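LRR receptor-like serine/threonine-protein kinase RGI3 (PDB 5HZ0) serves as a leucine-rich-repeat receptor kinase for RGF peptide hormones, which maintain the root stem cell niche, and on binding them pairs with SERK co-receptors. Local coordinates at residues N399-L410 with N423-L434. The protein carries 5 engineered substitutions. Sequence-based numbering, arbitrary orientation.
Sequences NLYRLRLNGNRL and NLNFVDISENRL
Arg404 and Asp428 form a salt bridge between neighbouring parallel strands, 402-404 and 426-428, of the leucine-rich-repeat solenoid in the receptor's extracellular domain. A bend at chi3 (63°) puts Arg404 NH2 at Asp428 OD2, near the guanidinium plane, while NH1 makes a salt bridge with the backbone of the bound RGF peptide. Asp428 OD1 accepts from Ser430 N at 3.1 Å, an Asx turn, and also from Ser430 OG, which together fix the carboxylate's rotation. Replacing Asp428 by an alanine removes the carboxylate and would probably leave Arg404 NH2 without its salt-bridge partner and Ser430 N and OG without their acceptor, the guanidinium less firmly oriented. Arg402, whose NH1 also makes a salt bridge with the peptide backbone, runs out extended and sets NH2 over the centre of the Phe426 ring, a cation-pi contact with Arg402 CZ 4.0 Å from the ring centroid; an aromatic face suits a cation. Between the strands, the backbone ladder includes Leu403 N to Phe426 O at 2.9 Å. On the opposite face, branched aliphatics fill the solenoid core, Leu403 CD2 lying 4.3 Å from Val427 CG2. At the strand entrance Asn425 CB rests over the Tyr401 ring, 3.6 Å from its centroid.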
loop_
_atom_site.group_PDB
_atom_site.type_symbol
_atom_site.label_atom_id
_atom_site.label_comp_id
_atom_site.label_asym_id
_atom_site.label_seq_id
_atom_site.Cartn_x
_atom_site.Cartn_y
_atom_site.Cartn_z
ATOM N N ASN A 399 22.571 0.599 -3.947
ATOM C CA ASN A 399 21.269 1.248 -4.027
ATOM C C ASN A 399 20.373 1.042 -2.824
ATOM O O ASN A 399 19.204 1.427 -2.874
ATOM C CB ASN A 399 20.524 0.792 -5.290
ATOM C CG ASN A 399 21.070 1.436 -6.560
ATOM O OD1 ASN A 399 21.516 2.582 -6.550
ATOM N ND2 ASN A 399 21.032 0.694 -7.659
ATOM N N LEU A 400 20.881 0.392 -1.777
ATOM C CA LEU A 400 20.062 0.122 -0.589
ATOM C C LEU A 400 19.459 1.404 -0.069
ATOM O O LEU A 400 20.163 2.352 0.226
ATOM C CB LEU A 400 20.901 -0.501 0.524
ATOM C CG LEU A 400 20.148 -1.294 1.583
ATOM C CD1 LEU A 400 19.197 -2.325 0.938
ATOM C CD2 LEU A 400 21.147 -1.963 2.512
ATOM N N TYR A 401 18.139 1.403 0.052
ATOM C CA TYR A 401 17.363 2.553 0.494
ATOM C C TYR A 401 16.825 2.329 1.918
ATOM O O TYR A 401 17.084 3.118 2.836
ATOM C CB TYR A 401 16.208 2.781 -0.474
ATOM C CG TYR A 401 15.438 4.056 -0.232
ATOM C CD1 TYR A 401 15.891 5.261 -0.747
ATOM C CD2 TYR A 401 14.259 4.057 0.501
ATOM C CE1 TYR A 401 15.200 6.429 -0.552
ATOM C CE2 TYR A 401 13.552 5.231 0.704
ATOM C CZ TYR A 401 14.031 6.412 0.179
ATOM O OH TYR A 401 13.355 7.592 0.369
ATOM N N ARG A 402 16.027 1.271 2.060
ATOM C CA ARG A 402 15.400 0.889 3.322
ATOM C C ARG A 402 15.962 -0.429 3.850
ATOM O O ARG A 402 15.849 -1.481 3.203
ATOM C CB ARG A 402 13.889 0.791 3.119
ATOM C CG ARG A 402 13.081 0.262 4.306
ATOM C CD ARG A 402 11.603 0.379 3.985
ATOM N NE ARG A 402 10.774 0.115 5.142
ATOM C CZ ARG A 402 10.492 1.021 6.067
ATOM N NH1 ARG A 402 9.722 0.696 7.095
ATOM N NH2 ARG A 402 10.981 2.248 5.956
ATOM N N LEU A 403 16.570 -0.356 5.029
ATOM C CA LEU A 403 17.196 -1.501 5.673
ATOM C C LEU A 403 16.597 -1.750 7.070
ATOM O O LEU A 403 16.671 -0.883 7.957
ATOM C CB LEU A 403 18.699 -1.262 5.820
ATOM C CG LEU A 403 19.444 -2.441 6.461
ATOM C CD1 LEU A 403 19.397 -3.677 5.560
ATOM C CD2 LEU A 403 20.888 -2.095 6.816
ATOM N N ARG A 404 15.973 -2.908 7.270
ATOM C CA ARG A 404 15.463 -3.232 8.602
ATOM C C ARG A 404 15.911 -4.614 9.048
ATOM O O ARG A 404 15.457 -5.636 8.515
ATOM C CB ARG A 404 13.949 -3.127 8.606
ATOM C CG ARG A 404 13.451 -1.782 8.109
ATOM C CD ARG A 404 12.045 -1.534 8.569
ATOM N NE ARG A 404 12.007 -1.470 10.030
ATOM C CZ ARG A 404 10.898 -1.333 10.750
ATOM N NH1 ARG A 404 9.714 -1.246 10.145
ATOM N NH2 ARG A 404 10.982 -1.286 12.074
ATOM N N LEU A 405 16.855 -4.613 9.989
ATOM C CA LEU A 405 17.407 -5.825 10.597
ATOM C C LEU A 405 16.923 -6.070 12.028
ATOM O O LEU A 405 17.397 -6.981 12.707
ATOM C CB LEU A 405 18.936 -5.834 10.521
ATOM C CG LEU A 405 19.546 -5.712 9.122
ATOM C CD1 LEU A 405 21.056 -5.890 9.185
ATOM C CD2 LEU A 405 18.931 -6.716 8.179
ATOM N N ASN A 406 16.019 -5.212 12.488
ATOM C CA ASN A 406 15.584 -5.187 13.882
ATOM C C ASN A 406 14.868 -6.449 14.377
ATOM O O ASN A 406 14.192 -7.129 13.611
ATOM C CB ASN A 406 14.756 -3.922 14.155
ATOM C CG ASN A 406 13.559 -3.795 13.243
ATOM O OD1 ASN A 406 13.685 -3.377 12.098
ATOM N ND2 ASN A 406 12.381 -4.144 13.751
ATOM N N GLY A 407 15.026 -6.768 15.662
ATOM C CA GLY A 407 14.378 -7.943 16.219
ATOM C C GLY A 407 15.053 -9.253 15.867
ATOM O O GLY A 407 14.407 -10.214 15.429
ATOM N N ASN A 408 16.367 -9.280 16.058
ATOM C CA ASN A 408 17.178 -10.478 15.874
ATOM C C ASN A 408 18.233 -10.575 16.984
ATOM O O ASN A 408 18.133 -9.883 17.999
ATOM C CB ASN A 408 17.850 -10.475 14.491
ATOM C CG ASN A 408 16.869 -10.726 13.359
ATOM O OD1 ASN A 408 16.428 -11.851 13.159
ATOM N ND2 ASN A 408 16.527 -9.677 12.616
ATOM N N ARG A 409 19.180 -11.498 16.825
ATOM C CA ARG A 409 20.326 -11.683 17.738
ATOM C C ARG A 409 21.670 -11.127 17.273
ATOM O O ARG A 409 22.718 -11.608 17.725
ATOM C CB ARG A 409 20.458 -13.129 18.248
ATOM C CG ARG A 409 19.491 -13.473 19.376
ATOM C CD ARG A 409 19.814 -14.812 20.035
ATOM N NE ARG A 409 19.625 -15.957 19.151
ATOM C CZ ARG A 409 20.589 -16.826 18.852
ATOM N NH1 ARG A 409 21.800 -16.670 19.372
ATOM N NH2 ARG A 409 20.342 -17.850 18.045
ATOM N N LEU A 410 21.654 -10.254 16.267
ATOM C CA LEU A 410 22.896 -9.784 15.622
ATOM C C LEU A 410 23.962 -9.288 16.603
ATOM O O LEU A 410 23.652 -8.553 17.529
ATOM C CB LEU A 410 22.570 -8.686 14.608
ATOM C CG LEU A 410 21.614 -9.098 13.480
ATOM C CD1 LEU A 410 21.196 -7.885 12.654
ATOM C CD2 LEU A 410 22.208 -10.189 12.593
ATOM N N ASN A 423 22.581 6.187 -0.788
ATOM C CA ASN A 423 21.127 6.280 -0.930
ATOM C C ASN A 423 20.326 5.803 0.296
ATOM O O ASN A 423 19.104 5.922 0.314
ATOM C CB ASN A 423 20.641 5.555 -2.186
ATOM C CG ASN A 423 21.437 5.938 -3.432
ATOM O OD1 ASN A 423 22.211 5.132 -3.958
ATOM N ND2 ASN A 423 21.237 7.160 -3.917
ATOM N N LEU A 424 21.016 5.291 1.318
ATOM C CA LEU A 424 20.342 4.636 2.418
ATOM C C LEU A 424 19.573 5.708 3.194
ATOM O O LEU A 424 20.157 6.641 3.732
ATOM C CB LEU A 424 21.398 3.985 3.308
ATOM C CG LEU A 424 21.012 3.066 4.465
ATOM C CD1 LEU A 424 20.021 1.988 4.018
ATOM C CD2 LEU A 424 22.295 2.446 5.003
ATOM N N ASN A 425 18.250 5.581 3.183
ATOM C CA ASN A 425 17.362 6.526 3.822
ATOM C C ASN A 425 17.011 6.190 5.262
ATOM O O ASN A 425 16.982 7.044 6.136
ATOM C CB ASN A 425 16.082 6.665 3.016
ATOM C CG ASN A 425 15.171 7.705 3.586
ATOM O OD1 ASN A 425 14.133 7.396 4.165
ATOM N ND2 ASN A 425 15.568 8.960 3.454
ATOM N N PHE A 426 16.734 4.910 5.460
ATOM C CA PHE A 426 16.017 4.420 6.611
ATOM C C PHE A 426 16.746 3.170 7.061
ATOM O O PHE A 426 16.886 2.213 6.297
ATOM C CB PHE A 426 14.582 4.063 6.209
ATOM C CG PHE A 426 13.734 3.601 7.348
ATOM C CD1 PHE A 426 13.906 2.338 7.886
ATOM C CD2 PHE A 426 12.753 4.435 7.892
ATOM C CE1 PHE A 426 13.126 1.907 8.950
ATOM C CE2 PHE A 426 11.963 4.009 8.951
ATOM C CZ PHE A 426 12.152 2.745 9.476
ATOM N N VAL A 427 17.191 3.175 8.310
ATOM C CA VAL A 427 17.904 2.046 8.877
ATOM C C VAL A 427 17.382 1.720 10.306
ATOM O O VAL A 427 17.422 2.556 11.219
ATOM C CB VAL A 427 19.427 2.335 8.841
ATOM C CG1 VAL A 427 19.689 3.622 9.504
ATOM C CG2 VAL A 427 20.201 1.245 9.499
ATOM N N ASP A 428 16.866 0.508 10.477
ATOM C CA ASP A 428 16.424 0.035 11.773
ATOM C C ASP A 428 17.201 -1.238 12.115
ATOM O O ASP A 428 16.984 -2.292 11.495
ATOM C CB ASP A 428 14.915 -0.257 11.715
ATOM C CG ASP A 428 14.326 -0.535 13.075
ATOM O OD1 ASP A 428 15.117 -0.581 14.039
ATOM O OD2 ASP A 428 13.087 -0.715 13.179
ATOM N N ILE A 429 18.143 -1.108 13.054
ATOM C CA ILE A 429 18.878 -2.225 13.688
ATOM C C ILE A 429 18.506 -2.529 15.167
ATOM O O ILE A 429 19.213 -3.255 15.889
ATOM C CB ILE A 429 20.408 -2.200 13.366
ATOM C CG1 ILE A 429 20.633 -1.831 11.890
ATOM C CG2 ILE A 429 21.077 -3.550 13.734
ATOM C CD1 ILE A 429 22.030 -1.210 11.648
ATOM N N SER A 430 17.423 -1.921 15.642
ATOM C CA SER A 430 17.084 -2.022 17.054
ATOM C C SER A 430 16.847 -3.472 17.482
ATOM O O SER A 430 16.628 -4.348 16.641
ATOM C CB SER A 430 15.854 -1.177 17.376
ATOM O OG SER A 430 14.778 -1.522 16.538
ATOM N N GLU A 431 16.966 -3.721 18.784
ATOM C CA GLU A 431 16.707 -5.039 19.367
ATOM C C GLU A 431 17.601 -6.129 18.802
ATOM O O GLU A 431 17.141 -7.083 18.175
ATOM C CB GLU A 431 15.234 -5.425 19.234
ATOM C CG GLU A 431 14.288 -4.545 20.033
ATOM C CD GLU A 431 12.886 -5.111 20.065
ATOM O OE1 GLU A 431 12.363 -5.387 21.166
ATOM O OE2 GLU A 431 12.302 -5.287 18.980
ATOM N N ASN A 432 18.890 -5.970 19.062
ATOM C CA ASN A 432 19.883 -6.963 18.728
ATOM C C ASN A 432 20.927 -6.921 19.844
ATOM O O ASN A 432 20.660 -6.377 20.900
ATOM C CB ASN A 432 20.501 -6.687 17.340
ATOM C CG ASN A 432 19.578 -7.100 16.182
ATOM O OD1 ASN A 432 19.512 -8.269 15.812
ATOM N ND2 ASN A 432 18.871 -6.133 15.610
ATOM N N ARG A 433 22.057 -7.586 19.635
ATOM C CA ARG A 433 23.208 -7.611 20.546
ATOM C C ARG A 433 24.415 -6.758 20.148
ATOM O O ARG A 433 25.551 -7.112 20.503
ATOM C CB ARG A 433 23.651 -9.034 20.822
ATOM C CG ARG A 433 22.497 -9.962 20.975
ATOM C CD ARG A 433 21.836 -9.836 22.321
ATOM N NE ARG A 433 21.439 -11.175 22.745
ATOM C CZ ARG A 433 20.255 -11.717 22.490
ATOM N NH1 ARG A 433 19.334 -11.015 21.835
ATOM N NH2 ARG A 433 19.988 -12.953 22.899
ATOM N N LEU A 434 24.226 -5.798 19.253
ATOM C CA LEU A 434 25.345 -4.989 18.751
ATOM C C LEU A 434 26.203 -4.377 19.844
ATOM O O LEU A 434 25.698 -3.951 20.878
ATOM C CB LEU A 434 24.826 -3.839 17.907
ATOM C CG LEU A 434 23.910 -4.210 16.755
ATOM C CD1 LEU A 434 23.591 -2.956 15.983
ATOM C CD2 LEU A 434 24.589 -5.256 15.887
#